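Local coordinates for taurine dioxygenase (Burkholderia xenovorans, PDB 5KEU), which probably acts as an iron- and 2-oxoglutarate-dependent dioxygenase of the TauD/TfdA family, and holds a magnesium ion at its metal site in this crystal, at residues Q21-S26 against E32-D37; R40-S45 against A77-P82; R56-F61 against N154-Y159; D125-L130 against P222-S227. All coordinates share one frame; numbering follows the deposited sequence.

Contact 1: Q21-S26 against E32-D37; sequences QVKPLS and ELHGVD
Strands Gln-21 to Pro-24 and Glu-32 to His-34 run antiparallel as the two arms of a beta hairpin, their short axes 4.8 Å apart with N-to-C directions 160° from each other. The pairs Gln-21 with His-34 and Lys-23 with Glu-32 are hydrogen-bonded, each through two N-H to O=C bonds; the Lys-23 N to Glu-32 O bond is 2.8 Å long. Val-22 and Leu-33 form the non-hydrogen-bonded pair between them, where Leu-33 CA sends its hydrogen toward Gln-21 O. The hairpin is the edge of the mixed sheet: 21-24 is an outermost strand within the chain, while 31-34 pairs on its other side with the parallel strand 59-62. On one face Val-22 and Leu-33 run alongside each other, with Val-22 CG2 3.7 Å from Leu-33 CD2, and helix 44-57 covers them through Trp-57 and Ile-50. The other face is polar. Here the extended Gln-21 chain, its CG swung away from the backbone N (chi1 168°), carries OE1 to 3.8 Å from His-34 CD2, with the amide and imidazole planes 54° apart. Lys-23 bends at chi3 and lays CD near the same ring carbon; its NZ stays 4.3 Å from Glu-32 OE1, too far for a salt bridge. Glu-32 is shared between two partners, since OE2 forms a salt bridge with Arg-63 while OE1 accepts a hydrogen bond from His-34. In that second bond His-34 NE2 lies 2.7 Å from Glu-32 OE1, which sits nearly in the ring plane and is met on its anti side, with NE2 clearly out of the carboxylate plane.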
loop_
_atom_site.group_PDB
_atom_site.type_symbol
_atom_site.label_atom_id
_atom_site.label_comp_id
_atom_site.label_asym_id
_atom_site.label_seq_id
_atom_site.Cartn_x
_atom_site.Cartn_y
_atom_site.Cartn_z
ATOM N N GLN B 21 16.337 -15.088 -12.865
ATOM C CA GLN B 21 15.644 -15.422 -11.629
ATOM C C GLN B 21 14.439 -14.503 -11.430
ATOM O O GLN B 21 14.569 -13.280 -11.535
ATOM C CB GLN B 21 16.634 -15.297 -10.469
ATOM C CG GLN B 21 16.050 -15.317 -9.077
ATOM C CD GLN B 21 17.080 -14.907 -8.033
ATOM O OE1 GLN B 21 16.830 -14.026 -7.219
ATOM N NE2 GLN B 21 18.249 -15.538 -8.068
ATOM N N VAL B 22 13.271 -15.091 -11.139
ATOM C CA VAL B 22 12.018 -14.354 -10.950
ATOM C C VAL B 22 11.591 -14.503 -9.492
ATOM O O VAL B 22 11.269 -15.611 -9.046
ATOM C CB VAL B 22 10.908 -14.848 -11.893
ATOM C CG1 VAL B 22 9.573 -14.100 -11.607
ATOM C CG2 VAL B 22 11.314 -14.665 -13.347
ATOM N N LYS B 23 11.593 -13.397 -8.740
ATOM C CA LYS B 23 11.218 -13.408 -7.322
ATOM C C LYS B 23 9.913 -12.650 -7.113
ATOM O O LYS B 23 9.926 -11.413 -6.995
ATOM C CB LYS B 23 12.320 -12.792 -6.456
ATOM C CG LYS B 23 13.624 -13.548 -6.431
ATOM C CD LYS B 23 14.617 -12.841 -5.514
ATOM C CE LYS B 23 13.992 -12.485 -4.177
ATOM N NZ LYS B 23 14.883 -11.609 -3.363
ATOM N N PRO B 24 8.767 -13.333 -7.047
ATOM C CA PRO B 24 7.493 -12.627 -6.847
ATOM C C PRO B 24 7.468 -11.852 -5.533
ATOM O O PRO B 24 8.108 -12.227 -4.549
ATOM C CB PRO B 24 6.457 -13.756 -6.843
ATOM C CG PRO B 24 7.147 -14.907 -7.589
ATOM C CD PRO B 24 8.596 -14.787 -7.235
ATOM N N LEU B 25 6.702 -10.765 -5.524
ATOM C CA LEU B 25 6.677 -9.858 -4.383
ATOM C C LEU B 25 5.366 -9.853 -3.610
ATOM O O LEU B 25 5.314 -9.265 -2.519
ATOM C CB LEU B 25 7.002 -8.430 -4.844
ATOM C CG LEU B 25 8.450 -8.312 -5.308
ATOM C CD1 LEU B 25 8.695 -6.965 -6.019
ATOM C CD2 LEU B 25 9.424 -8.521 -4.169
ATOM N N SER B 26 4.324 -10.496 -4.123
ATOM C CA SER B 26 3.047 -10.636 -3.428
ATOM C C SER B 26 2.342 -11.826 -4.056
ATOM O O SER B 26 2.862 -12.444 -4.982
ATOM C CB SER B 26 2.199 -9.364 -3.518
ATOM O OG SER B 26 1.621 -9.225 -4.812
ATOM N N GLU B 32 10.624 -9.278 -8.739
ATOM C CA GLU B 32 11.960 -8.747 -8.934
ATOM C C GLU B 32 12.748 -9.740 -9.778
ATOM O O GLU B 32 12.730 -10.946 -9.500
ATOM C CB GLU B 32 12.626 -8.517 -7.576
ATOM C CG GLU B 32 13.832 -7.622 -7.616
ATOM C CD GLU B 32 14.279 -7.228 -6.219
ATOM O OE1 GLU B 32 15.048 -8.004 -5.612
ATOM O OE2 GLU B 32 13.840 -6.157 -5.729
ATOM N N LEU B 33 13.404 -9.247 -10.829
ATOM C CA LEU B 33 14.201 -10.095 -11.710
ATOM C C LEU B 33 15.691 -9.872 -11.462
ATOM O O LEU B 33 16.134 -8.742 -11.221
ATOM C CB LEU B 33 13.880 -9.840 -13.189
ATOM C CG LEU B 33 12.408 -9.850 -13.617
ATOM C CD1 LEU B 33 12.271 -9.795 -15.134
ATOM C CD2 LEU B 33 11.638 -11.024 -13.054
ATOM N N HIS B 34 16.462 -10.953 -11.516
ATOM C CA HIS B 34 17.902 -10.874 -11.341
ATOM C C HIS B 34 18.557 -11.782 -12.367
ATOM O O HIS B 34 17.939 -12.724 -12.865
ATOM C CB HIS B 34 18.338 -11.258 -9.916
ATOM C CG HIS B 34 17.874 -10.298 -8.857
ATOM N ND1 HIS B 34 18.557 -9.140 -8.548
ATOM C CD2 HIS B 34 16.796 -10.329 -8.033
ATOM C CE1 HIS B 34 17.919 -8.497 -7.584
ATOM N NE2 HIS B 34 16.847 -9.197 -7.256
ATOM N N GLY B 35 19.797 -11.461 -12.710
ATOM C CA GLY B 35 20.562 -12.249 -13.653
ATOM C C GLY B 35 20.605 -11.717 -15.069
ATOM O O GLY B 35 20.927 -12.479 -15.989
ATOM N N VAL B 36 20.299 -10.445 -15.281
ATOM C CA VAL B 36 20.324 -9.865 -16.616
ATOM C C VAL B 36 20.935 -8.468 -16.527
ATOM O O VAL B 36 20.743 -7.759 -15.537
ATOM C CB VAL B 36 18.912 -9.850 -17.243
ATOM C CG1 VAL B 36 17.963 -8.939 -16.455
ATOM C CG2 VAL B 36 18.980 -9.438 -18.687
ATOM N N ASP B 37 21.706 -8.093 -17.545
ATOM C CA ASP B 37 22.415 -6.813 -17.577
ATOM C C ASP B 37 21.720 -5.925 -18.608
ATOM O O ASP B 37 21.882 -6.118 -19.815
ATOM C CB ASP B 37 23.888 -7.036 -17.906
ATOM C CG ASP B 37 24.666 -5.737 -18.105
ATOM O OD1 ASP B 37 24.164 -4.642 -17.767
ATOM O OD2 ASP B 37 25.809 -5.822 -18.602
#

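Contact 2: R40-S45 against A77-P82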
loop_
_atom_site.group_PDB
_atom_site.type_symbol
_atom_site.label_atom_id
_atom_site.label_comp_id
_atom_site.label_asym_id
_atom_site.label_seq_id
_atom_site.Cartn_x
_atom_site.Cartn_y
_atom_site.Cartn_z
ATOM N N ARG B 40 23.407 -3.923 -21.830
ATOM C CA ARG B 40 23.768 -4.543 -23.093
ATOM C C ARG B 40 22.522 -5.153 -23.720
ATOM O O ARG B 40 21.514 -5.372 -23.049
ATOM C CB ARG B 40 24.864 -5.607 -22.893
ATOM N N LYS B 41 22.589 -5.415 -25.021
ATOM C CA LYS B 41 21.429 -5.955 -25.719
ATOM C C LYS B 41 21.059 -7.336 -25.183
ATOM O O LYS B 41 21.924 -8.190 -24.960
ATOM C CB LYS B 41 21.701 -6.033 -27.223
ATOM C CG LYS B 41 20.533 -6.590 -28.015
ATOM C CD LYS B 41 20.719 -6.392 -29.514
ATOM C CE LYS B 41 19.395 -6.584 -30.242
ATOM N NZ LYS B 41 19.542 -6.499 -31.721
ATOM N N LEU B 42 19.758 -7.560 -24.997
ATOM C CA LEU B 42 19.270 -8.849 -24.519
ATOM C C LEU B 42 19.163 -9.841 -25.671
ATOM O O LEU B 42 18.792 -9.472 -26.788
ATOM C CB LEU B 42 17.902 -8.690 -23.857
ATOM C CG LEU B 42 17.830 -7.659 -22.740
ATOM C CD1 LEU B 42 16.458 -7.672 -22.113
ATOM C CD2 LEU B 42 18.898 -7.961 -21.734
ATOM N N ASP B 43 19.483 -11.105 -25.402
ATOM C CA ASP B 43 19.290 -12.121 -26.426
ATOM C C ASP B 43 17.814 -12.517 -26.449
ATOM O O ASP B 43 17.039 -12.137 -25.556
ATOM C CB ASP B 43 20.262 -13.294 -26.213
ATOM C CG ASP B 43 20.029 -14.070 -24.917
ATOM O OD1 ASP B 43 18.882 -14.171 -24.439
ATOM O OD2 ASP B 43 21.019 -14.618 -24.387
ATOM N N PRO B 44 17.371 -13.228 -27.494
ATOM C CA PRO B 44 15.936 -13.549 -27.589
ATOM C C PRO B 44 15.392 -14.287 -26.383
ATOM O O PRO B 44 14.236 -14.061 -26.005
ATOM C CB PRO B 44 15.860 -14.409 -28.859
ATOM C CG PRO B 44 17.011 -13.875 -29.714
ATOM C CD PRO B 44 18.106 -13.625 -28.715
ATOM N N SER B 45 16.192 -15.164 -25.767
ATOM C CA SER B 45 15.722 -15.885 -24.588
ATOM C C SER B 45 15.478 -14.939 -23.414
ATOM O O SER B 45 14.518 -15.116 -22.652
ATOM C CB SER B 45 16.730 -16.962 -24.201
ATOM O OG SER B 45 16.435 -17.476 -22.917
ATOM N N ALA B 77 13.132 -0.709 -26.763
ATOM C CA ALA B 77 12.833 -1.055 -28.146
ATOM C C ALA B 77 12.823 -2.556 -28.378
ATOM O O ALA B 77 12.287 -3.009 -29.399
ATOM C CB ALA B 77 13.844 -0.404 -29.086
ATOM N N GLN B 78 13.407 -3.335 -27.472
ATOM C CA GLN B 78 13.343 -4.785 -27.607
ATOM C C GLN B 78 11.977 -5.338 -27.242
ATOM O O GLN B 78 11.720 -6.521 -27.488
ATOM C CB GLN B 78 14.435 -5.449 -26.754
ATOM C CG GLN B 78 15.834 -5.129 -27.263
ATOM C CD GLN B 78 16.909 -6.076 -26.737
ATOM O OE1 GLN B 78 17.611 -5.766 -25.775
ATOM N NE2 GLN B 78 17.049 -7.227 -27.384
ATOM N N PHE B 79 11.094 -4.510 -26.689
ATOM C CA PHE B 79 9.767 -4.941 -26.309
ATOM C C PHE B 79 8.645 -4.231 -27.050
ATOM O O PHE B 79 7.501 -4.689 -26.969
ATOM C CB PHE B 79 9.584 -4.775 -24.787
ATOM C CG PHE B 79 10.549 -5.611 -23.992
ATOM C CD1 PHE B 79 10.246 -6.924 -23.673
ATOM C CD2 PHE B 79 11.788 -5.098 -23.618
ATOM C CE1 PHE B 79 11.147 -7.709 -22.963
ATOM C CE2 PHE B 79 12.703 -5.869 -22.919
ATOM C CZ PHE B 79 12.377 -7.188 -22.589
ATOM N N GLY B 80 8.931 -3.164 -27.790
ATOM C CA GLY B 80 7.890 -2.482 -28.532
ATOM C C GLY B 80 8.427 -1.220 -29.175
ATOM O O GLY B 80 9.637 -1.037 -29.294
ATOM N N GLU B 81 7.495 -0.366 -29.607
ATOM C CA GLU B 81 7.832 0.897 -30.260
ATOM C C GLU B 81 7.767 1.987 -29.203
ATOM O O GLU B 81 6.683 2.239 -28.665
ATOM C CB GLU B 81 6.855 1.208 -31.396
ATOM C CG GLU B 81 6.943 0.293 -32.607
ATOM C CD GLU B 81 8.270 0.447 -33.345
ATOM O OE1 GLU B 81 8.503 1.523 -33.944
ATOM O OE2 GLU B 81 9.082 -0.502 -33.311
ATOM N N PRO B 82 8.863 2.644 -28.854
ATOM C CA PRO B 82 8.766 3.712 -27.850
ATOM C C PRO B 82 7.958 4.893 -28.376
ATOM O O PRO B 82 8.099 5.295 -29.531
ATOM C CB PRO B 82 10.231 4.100 -27.597
ATOM C CG PRO B 82 11.026 2.845 -27.996
ATOM C CD PRO B 82 10.261 2.323 -29.203
#
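The side-chain amide of Gln-78 meets the backbone of Leu-42 with both of its polar atoms, much as a neighbouring strand would. Gln-78 OE1 accepts from Leu-42 N at 2.9 Å, with the donor in the carbonyl plane and on a lone pair. Gln-78 NE2 returns a bond to Leu-42 O, also 2.9 Å and close to straight, with the acceptor only 3° out of the glutamine amide plane. Two bonds on one flat group fix its rotation and settle which end is oxygen and which nitrogen. Around this pair, aliphatic carbons pack against the amide. Lys-41, fully extended, runs past it with its CG 3.6 Å from Gln-78 NE2, while Leu-42 CB lies 3.5 Å from Gln-78 OE1. Deeper in, Leu-42 CD1 comes to the edge of the Phe-79 ring, 4.1 Å from CZ, the two side chains crossing at about a right angle. The Gln-78 chain is extended beyond CG, and this lets it span the gap between backbones whose nearest CA atoms, those of Leu-42 and Gln-78, are 7.8 Å apart. Further out, helix 44-57 backs both sides: Val-47 touches Leu-42 and Gln-78, Ile-50 touches Leu-42 and Phe-79, and Arg-51 NH1 bonds to Phe-79 O. Phe-265, on strand 263-267 of the mixed sheet, meets the Phe-79 ring edge-to-face. The contact thus joins the approach to one helix with the exit of another: Asp-43 is the N-cap of helix 44-57, its OD1 accepting from Glu-46 N, and Gly-80, with positive phi, ends the helical conformation after helix 69-77.

Contact 3: R56-F61 against N154-Y159; sequences RWRVVF and NLALAY
Two successive turns in Arg-58, at chi1 (-45°) and chi2 (-51°), fold its chain across the amide of Asn-154 before it straightens and sets the guanidinium over Ala-156. The two flat groups, guanidinium and amide, are steeply inclined, 65° between planes, and Asn-154 ND2 lies obliquely to the guanidinium, 3.6 Å from Arg-58 NE. Beyond them Ala-156 CB rests on one guanidinium face, off-centre toward the rim, with Arg-58 NH2 as its nearest atom at 3.6 Å. A water joins the polar groups, accepting from Arg-58 NH2 at 3.0 Å and from Asn-154 ND2 at 2.9 Å. Asn-154 is also the N-cap of helix 155-161: its OD1 receives Leu-157 N along a nearly straight bond of 2.9 Å, though the donor stands well above the carbonyl plane. Arg-58, with positive phi, leaves helix 44-57 and leads into strand 59-62, so the contact connects a helix-to-strand turn with the start of another helix. Outside the two segments, Arg-58 NH2 forms a salt bridge with Glu-215, and Asn-154 ND2 donates to His-28 O. Since ND2 and NE are both donors, their close approach is probably not itself attractive; the water supplies the shared acceptor, while Glu-215 probably balances the charge of this buried arginine.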
loop_
_atom_site.group_PDB
_atom_site.type_symbol
_atom_site.label_atom_id
_atom_site.label_comp_id
_atom_site.label_asym_id
_atom_site.label_seq_id
_atom_site.Cartn_x
_atom_site.Cartn_y
_atom_site.Cartn_z
ATOM N N ARG B 56 2.878 -12.548 -16.447
ATOM C CA ARG B 56 2.455 -13.322 -15.288
ATOM C C ARG B 56 2.342 -12.464 -14.030
ATOM O O ARG B 56 1.437 -12.681 -13.213
ATOM C CB ARG B 56 3.429 -14.479 -15.055
ATOM C CG ARG B 56 3.420 -15.013 -13.641
ATOM C CD ARG B 56 3.065 -16.461 -13.550
ATOM N NE ARG B 56 3.963 -17.298 -14.334
ATOM C CZ ARG B 56 3.947 -18.625 -14.302
ATOM N NH1 ARG B 56 4.790 -19.320 -15.053
ATOM N NH2 ARG B 56 3.088 -19.255 -13.511
ATOM N N TRP B 57 3.243 -11.502 -13.848
ATOM C CA TRP B 57 3.314 -10.758 -12.598
ATOM C C TRP B 57 2.938 -9.286 -12.745
ATOM O O TRP B 57 2.912 -8.568 -11.732
ATOM C CB TRP B 57 4.715 -10.919 -11.980
ATOM C CG TRP B 57 4.913 -12.344 -11.466
ATOM C CD1 TRP B 57 5.707 -13.313 -12.001
ATOM C CD2 TRP B 57 4.245 -12.945 -10.347
ATOM N NE1 TRP B 57 5.587 -14.485 -11.270
ATOM C CE2 TRP B 57 4.699 -14.277 -10.250
ATOM C CE3 TRP B 57 3.325 -12.476 -9.402
ATOM C CZ2 TRP B 57 4.248 -15.153 -9.255
ATOM C CZ3 TRP B 57 2.883 -13.345 -8.406
ATOM C CH2 TRP B 57 3.344 -14.673 -8.348
ATOM N N ARG B 58 2.643 -8.825 -13.970
ATOM C CA ARG B 58 2.048 -7.517 -14.255
ATOM C C ARG B 58 3.035 -6.356 -14.165
ATOM O O ARG B 58 2.958 -5.420 -14.962
ATOM C CB ARG B 58 0.865 -7.204 -13.329
ATOM C CG ARG B 58 -0.136 -8.344 -13.130
ATOM C CD ARG B 58 -0.629 -8.944 -14.414
ATOM N NE ARG B 58 -1.536 -10.044 -14.116
ATOM C CZ ARG B 58 -2.295 -10.654 -15.014
ATOM N NH1 ARG B 58 -2.276 -10.260 -16.276
ATOM N NH2 ARG B 58 -3.088 -11.649 -14.640
ATOM N N VAL B 59 3.931 -6.372 -13.193
ATOM C CA VAL B 59 5.010 -5.389 -13.132
ATOM C C VAL B 59 6.259 -6.121 -12.668
ATOM O O VAL B 59 6.195 -6.925 -11.733
ATOM C CB VAL B 59 4.687 -4.195 -12.202
ATOM C CG1 VAL B 59 4.253 -4.645 -10.782
ATOM C CG2 VAL B 59 5.870 -3.241 -12.127
ATOM N N VAL B 60 7.384 -5.881 -13.342
ATOM C CA VAL B 60 8.635 -6.512 -12.944
ATOM C C VAL B 60 9.647 -5.426 -12.613
ATOM O O VAL B 60 9.610 -4.320 -13.167
ATOM C CB VAL B 60 9.189 -7.486 -14.016
ATOM C CG1 VAL B 60 8.214 -8.657 -14.232
ATOM C CG2 VAL B 60 9.491 -6.771 -15.343
ATOM N N PHE B 61 10.546 -5.746 -11.689
ATOM C CA PHE B 61 11.503 -4.785 -11.164
ATOM C C PHE B 61 12.920 -5.306 -11.344
ATOM O O PHE B 61 13.168 -6.511 -11.275
ATOM C CB PHE B 61 11.241 -4.498 -9.678
ATOM C CG PHE B 61 9.843 -4.008 -9.402
ATOM C CD1 PHE B 61 9.493 -2.681 -9.644
ATOM C CD2 PHE B 61 8.876 -4.877 -8.911
ATOM C CE1 PHE B 61 8.207 -2.216 -9.375
ATOM C CE2 PHE B 61 7.587 -4.431 -8.643
ATOM C CZ PHE B 61 7.248 -3.100 -8.864
ATOM N N ASN B 154 -3.500 -4.997 -9.506
ATOM C CA ASN B 154 -3.737 -6.017 -10.526
ATOM C C ASN B 154 -5.207 -5.960 -10.929
ATOM O O ASN B 154 -6.081 -6.430 -10.199
ATOM C CB ASN B 154 -3.350 -7.392 -9.981
ATOM C CG ASN B 154 -3.517 -8.499 -11.007
ATOM O OD1 ASN B 154 -4.268 -8.363 -11.965
ATOM N ND2 ASN B 154 -2.831 -9.613 -10.790
ATOM N N LEU B 155 -5.480 -5.400 -12.106
ATOM C CA LEU B 155 -6.854 -5.217 -12.562
ATOM C C LEU B 155 -7.425 -6.460 -13.244
ATOM O O LEU B 155 -8.648 -6.558 -13.408
ATOM C CB LEU B 155 -6.929 -4.011 -13.516
ATOM C CG LEU B 155 -6.543 -2.664 -12.888
ATOM C CD1 LEU B 155 -6.616 -1.479 -13.864
ATOM C CD2 LEU B 155 -7.473 -2.381 -11.714
ATOM N N ALA B 156 -6.585 -7.412 -13.641
ATOM C CA ALA B 156 -7.115 -8.709 -14.051
ATOM C C ALA B 156 -7.688 -9.443 -12.847
ATOM O O ALA B 156 -8.817 -9.949 -12.885
ATOM C CB ALA B 156 -6.019 -9.544 -14.723
ATOM N N LEU B 157 -6.919 -9.484 -11.751
ATOM C CA LEU B 157 -7.415 -10.050 -10.504
ATOM C C LEU B 157 -8.647 -9.304 -10.004
ATOM O O LEU B 157 -9.613 -9.923 -9.529
ATOM C CB LEU B 157 -6.300 -10.001 -9.449
ATOM C CG LEU B 157 -6.643 -10.548 -8.078
ATOM C CD1 LEU B 157 -6.979 -12.032 -8.195
ATOM C CD2 LEU B 157 -5.461 -10.303 -7.159
ATOM N N ALA B 158 -8.626 -7.967 -10.074
ATOM C CA ALA B 158 -9.787 -7.205 -9.640
ATOM C C ALA B 158 -11.049 -7.666 -10.363
ATOM O O ALA B 158 -12.104 -7.819 -9.739
ATOM C CB ALA B 158 -9.555 -5.703 -9.849
ATOM N N TYR B 159 -10.963 -7.879 -11.685
ATOM C CA TYR B 159 -12.122 -8.379 -12.419
ATOM C C TYR B 159 -12.542 -9.740 -11.890
ATOM O O TYR B 159 -13.725 -9.987 -11.627
ATOM C CB TYR B 159 -11.806 -8.472 -13.921
ATOM C CG TYR B 159 -12.928 -9.114 -14.726
ATOM C CD1 TYR B 159 -12.938 -10.492 -14.975
ATOM C CD2 TYR B 159 -13.980 -8.345 -15.232
ATOM C CE1 TYR B 159 -13.981 -11.086 -15.698
ATOM C CE2 TYR B 159 -15.023 -8.926 -15.960
ATOM C CZ TYR B 159 -15.005 -10.292 -16.201
ATOM O OH TYR B 159 -16.029 -10.873 -16.922
HETATM O O HOH W 1 -3.860 -12.151 -11.770
#

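Contact 4: D125-L130 against P222-S227. With MG (magnesium ion), chain C.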
loop_
_atom_site.group_PDB
_atom_site.type_symbol
_atom_site.label_atom_id
_atom_site.label_comp_id
_atom_site.label_asym_id
_atom_site.label_seq_id
_atom_site.Cartn_x
_atom_site.Cartn_y
_atom_site.Cartn_z
ATOM N N ASP B 125 -2.094 4.589 -17.418
ATOM C CA ASP B 125 -1.563 5.742 -18.149
ATOM C C ASP B 125 -2.296 5.995 -19.463
ATOM O O ASP B 125 -2.493 5.085 -20.266
ATOM C CB ASP B 125 -0.086 5.548 -18.427
ATOM C CG ASP B 125 0.762 5.786 -17.197
ATOM O OD1 ASP B 125 0.328 6.561 -16.293
ATOM O OD2 ASP B 125 1.856 5.196 -17.151
ATOM N N VAL B 126 -2.639 7.263 -19.699
ATOM C CA VAL B 126 -3.158 7.769 -20.966
ATOM C C VAL B 126 -4.411 7.050 -21.436
ATOM O O VAL B 126 -4.625 6.909 -22.646
ATOM C CB VAL B 126 -2.099 7.718 -22.092
ATOM C CG1 VAL B 126 -2.376 8.821 -23.119
ATOM C CG2 VAL B 126 -0.692 7.845 -21.552
ATOM N N THR B 127 -5.259 6.597 -20.511
ATOM C CA THR B 127 -6.474 5.953 -20.996
ATOM C C THR B 127 -7.476 6.946 -21.570
ATOM O O THR B 127 -8.485 6.515 -22.130
ATOM C CB THR B 127 -7.148 5.100 -19.914
ATOM O OG1 THR B 127 -7.506 5.893 -18.775
ATOM C CG2 THR B 127 -6.234 3.962 -19.492
ATOM N N ALA B 128 -7.219 8.258 -21.483
ATOM C CA ALA B 128 -8.058 9.182 -22.241
ATOM C C ALA B 128 -7.836 9.068 -23.743
ATOM O O ALA B 128 -8.641 9.613 -24.503
ATOM C CB ALA B 128 -7.824 10.639 -21.812
ATOM N N ALA B 129 -6.772 8.398 -24.185
ATOM C CA ALA B 129 -6.475 8.290 -25.607
ATOM C C ALA B 129 -7.046 7.001 -26.187
ATOM O O ALA B 129 -7.363 6.054 -25.474
ATOM C CB ALA B 129 -4.973 8.325 -25.865
ATOM N N LEU B 130 -7.142 6.972 -27.516
ATOM C CA LEU B 130 -7.732 5.818 -28.186
ATOM C C LEU B 130 -6.890 4.565 -27.985
ATOM O O LEU B 130 -7.432 3.470 -27.802
ATOM C CB LEU B 130 -7.897 6.117 -29.680
ATOM C CG LEU B 130 -8.478 4.939 -30.486
ATOM C CD1 LEU B 130 -9.839 4.483 -29.965
ATOM C CD2 LEU B 130 -8.561 5.316 -31.977
ATOM N N PRO B 222 -8.812 5.021 -12.433
ATOM C CA PRO B 222 -9.625 5.951 -11.621
ATOM C C PRO B 222 -9.391 7.438 -11.906
ATOM O O PRO B 222 -10.348 8.219 -11.837
ATOM C CB PRO B 222 -9.259 5.572 -10.171
ATOM C CG PRO B 222 -8.921 4.099 -10.258
ATOM C CD PRO B 222 -8.223 3.933 -11.631
ATOM N N SER B 223 -8.176 7.858 -12.253
ATOM C CA SER B 223 -7.968 9.289 -12.483
ATOM C C SER B 223 -8.663 9.791 -13.744
ATOM O O SER B 223 -8.946 10.992 -13.848
ATOM C CB SER B 223 -6.477 9.617 -12.592
ATOM O OG SER B 223 -5.827 9.428 -11.357
ATOM N N PHE B 224 -8.908 8.918 -14.715
ATOM C CA PHE B 224 -9.371 9.366 -16.023
ATOM C C PHE B 224 -10.766 8.887 -16.394
ATOM O O PHE B 224 -11.430 9.557 -17.187
ATOM C CB PHE B 224 -8.367 8.925 -17.095
ATOM C CG PHE B 224 -6.960 9.356 -16.777
ATOM C CD1 PHE B 224 -6.701 10.676 -16.404
ATOM C CD2 PHE B 224 -5.915 8.448 -16.773
ATOM C CE1 PHE B 224 -5.414 11.091 -16.074
ATOM C CE2 PHE B 224 -4.628 8.857 -16.453
ATOM C CZ PHE B 224 -4.377 10.177 -16.092
ATOM N N LEU B 225 -11.236 7.769 -15.837
ATOM C CA LEU B 225 -12.586 7.310 -16.142
ATOM C C LEU B 225 -13.593 8.208 -15.429
ATOM O O LEU B 225 -13.569 8.330 -14.198
ATOM C CB LEU B 225 -12.745 5.846 -15.724
ATOM C CG LEU B 225 -14.138 5.220 -15.781
ATOM C CD1 LEU B 225 -14.746 5.372 -17.196
ATOM C CD2 LEU B 225 -14.070 3.747 -15.369
ATOM N N LYS B 226 -14.469 8.856 -16.201
ATOM C CA LYS B 226 -15.383 9.859 -15.670
ATOM C C LYS B 226 -16.828 9.395 -15.581
ATOM O O LYS B 226 -17.545 9.839 -14.687
ATOM C CB LYS B 226 -15.349 11.127 -16.539
ATOM C CG LYS B 226 -13.963 11.691 -16.732
ATOM C CD LYS B 226 -13.296 11.992 -15.385
ATOM C CE LYS B 226 -11.934 12.666 -15.633
ATOM N NZ LYS B 226 -11.162 12.819 -14.366
ATOM N N SER B 227 -17.287 8.547 -16.498
ATOM C CA SER B 227 -18.693 8.159 -16.498
ATOM C C SER B 227 -18.868 6.820 -17.199
ATOM O O SER B 227 -18.089 6.461 -18.089
ATOM C CB SER B 227 -19.562 9.206 -17.183
ATOM O OG SER B 227 -19.155 9.368 -18.533
HETATM MG MG MG C . 1.049 7.124 -14.339
HETATM O O HOH W 2 2.765 7.064 -15.317
HETATM O O HOH W 3 2.085 7.876 -12.685
#
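The metal centre of this TauD/TfdA-family protein borders the contact: the loop 125-130 begins with a metal ligand, and Phe-224 packs against the residues that follow it. Asp-125 OD1 binds the magnesium ion at 2.2 Å. His-123, His-273 and Asn-323, the last through its backbone O, supply three more ligands, and two waters complete six. The two histidines and one aspartate match the facial triad that holds iron in this family, so magnesium probably occupies the iron site. After Asp-125 the chain makes a type I turn from Val-126 to Ala-129, closed by Ala-129 N bonding to Val-126 O. Across from it Phe-224 points its CB toward the loop. Thr-127 OG1 approaches the rim of the ring close to its plane, 3.6 Å from both Phe-224 CB and CD2; the two side chains run roughly perpendicular. With chi1 at 60°, OG1 stands between its own backbone N and carbonyl carbon, where it also hydrogen-bonds with His-177 ND1 and Ser-221 OG. Farther along the ring, Phe-224 CE2 comes within 4.1 Å of Val-126 N. Ser-223 CB covers one ring face over its centre, and Ser-223 O accepts from Lys-226 NZ at 2.9 Å. Phe-224 also touches Asn-323, and its side chain lies close to that of His-123. Between the segments the touch is therefore van der Waals packing: the threonine hydroxyl has its polar partners outside, and an apolar ring packs beside the metal-binding residues.

From the N terminus, contact 1 closes first, a short hairpin loop at the edge of the mixed sheet. The chain then enters contact 2, which brings the residues leading into helix 44-57 against the loop just after helix 69-77; Val-36 CG2 of contact 1 lies 3.4 Å from Leu-42 CD2 of contact 2. Contact 3 opens at the other end of helix 44-57 before contact 2 has closed, so these two cross. Its strand 59-62 neighbours 31-34, tying it to contact 1, and its far partner is helix 155-161. Contact 4 opens inside the loop of contact 3 and closes after it, another crossing, and joins the metal-site loop to the residues leading into strand 225-228.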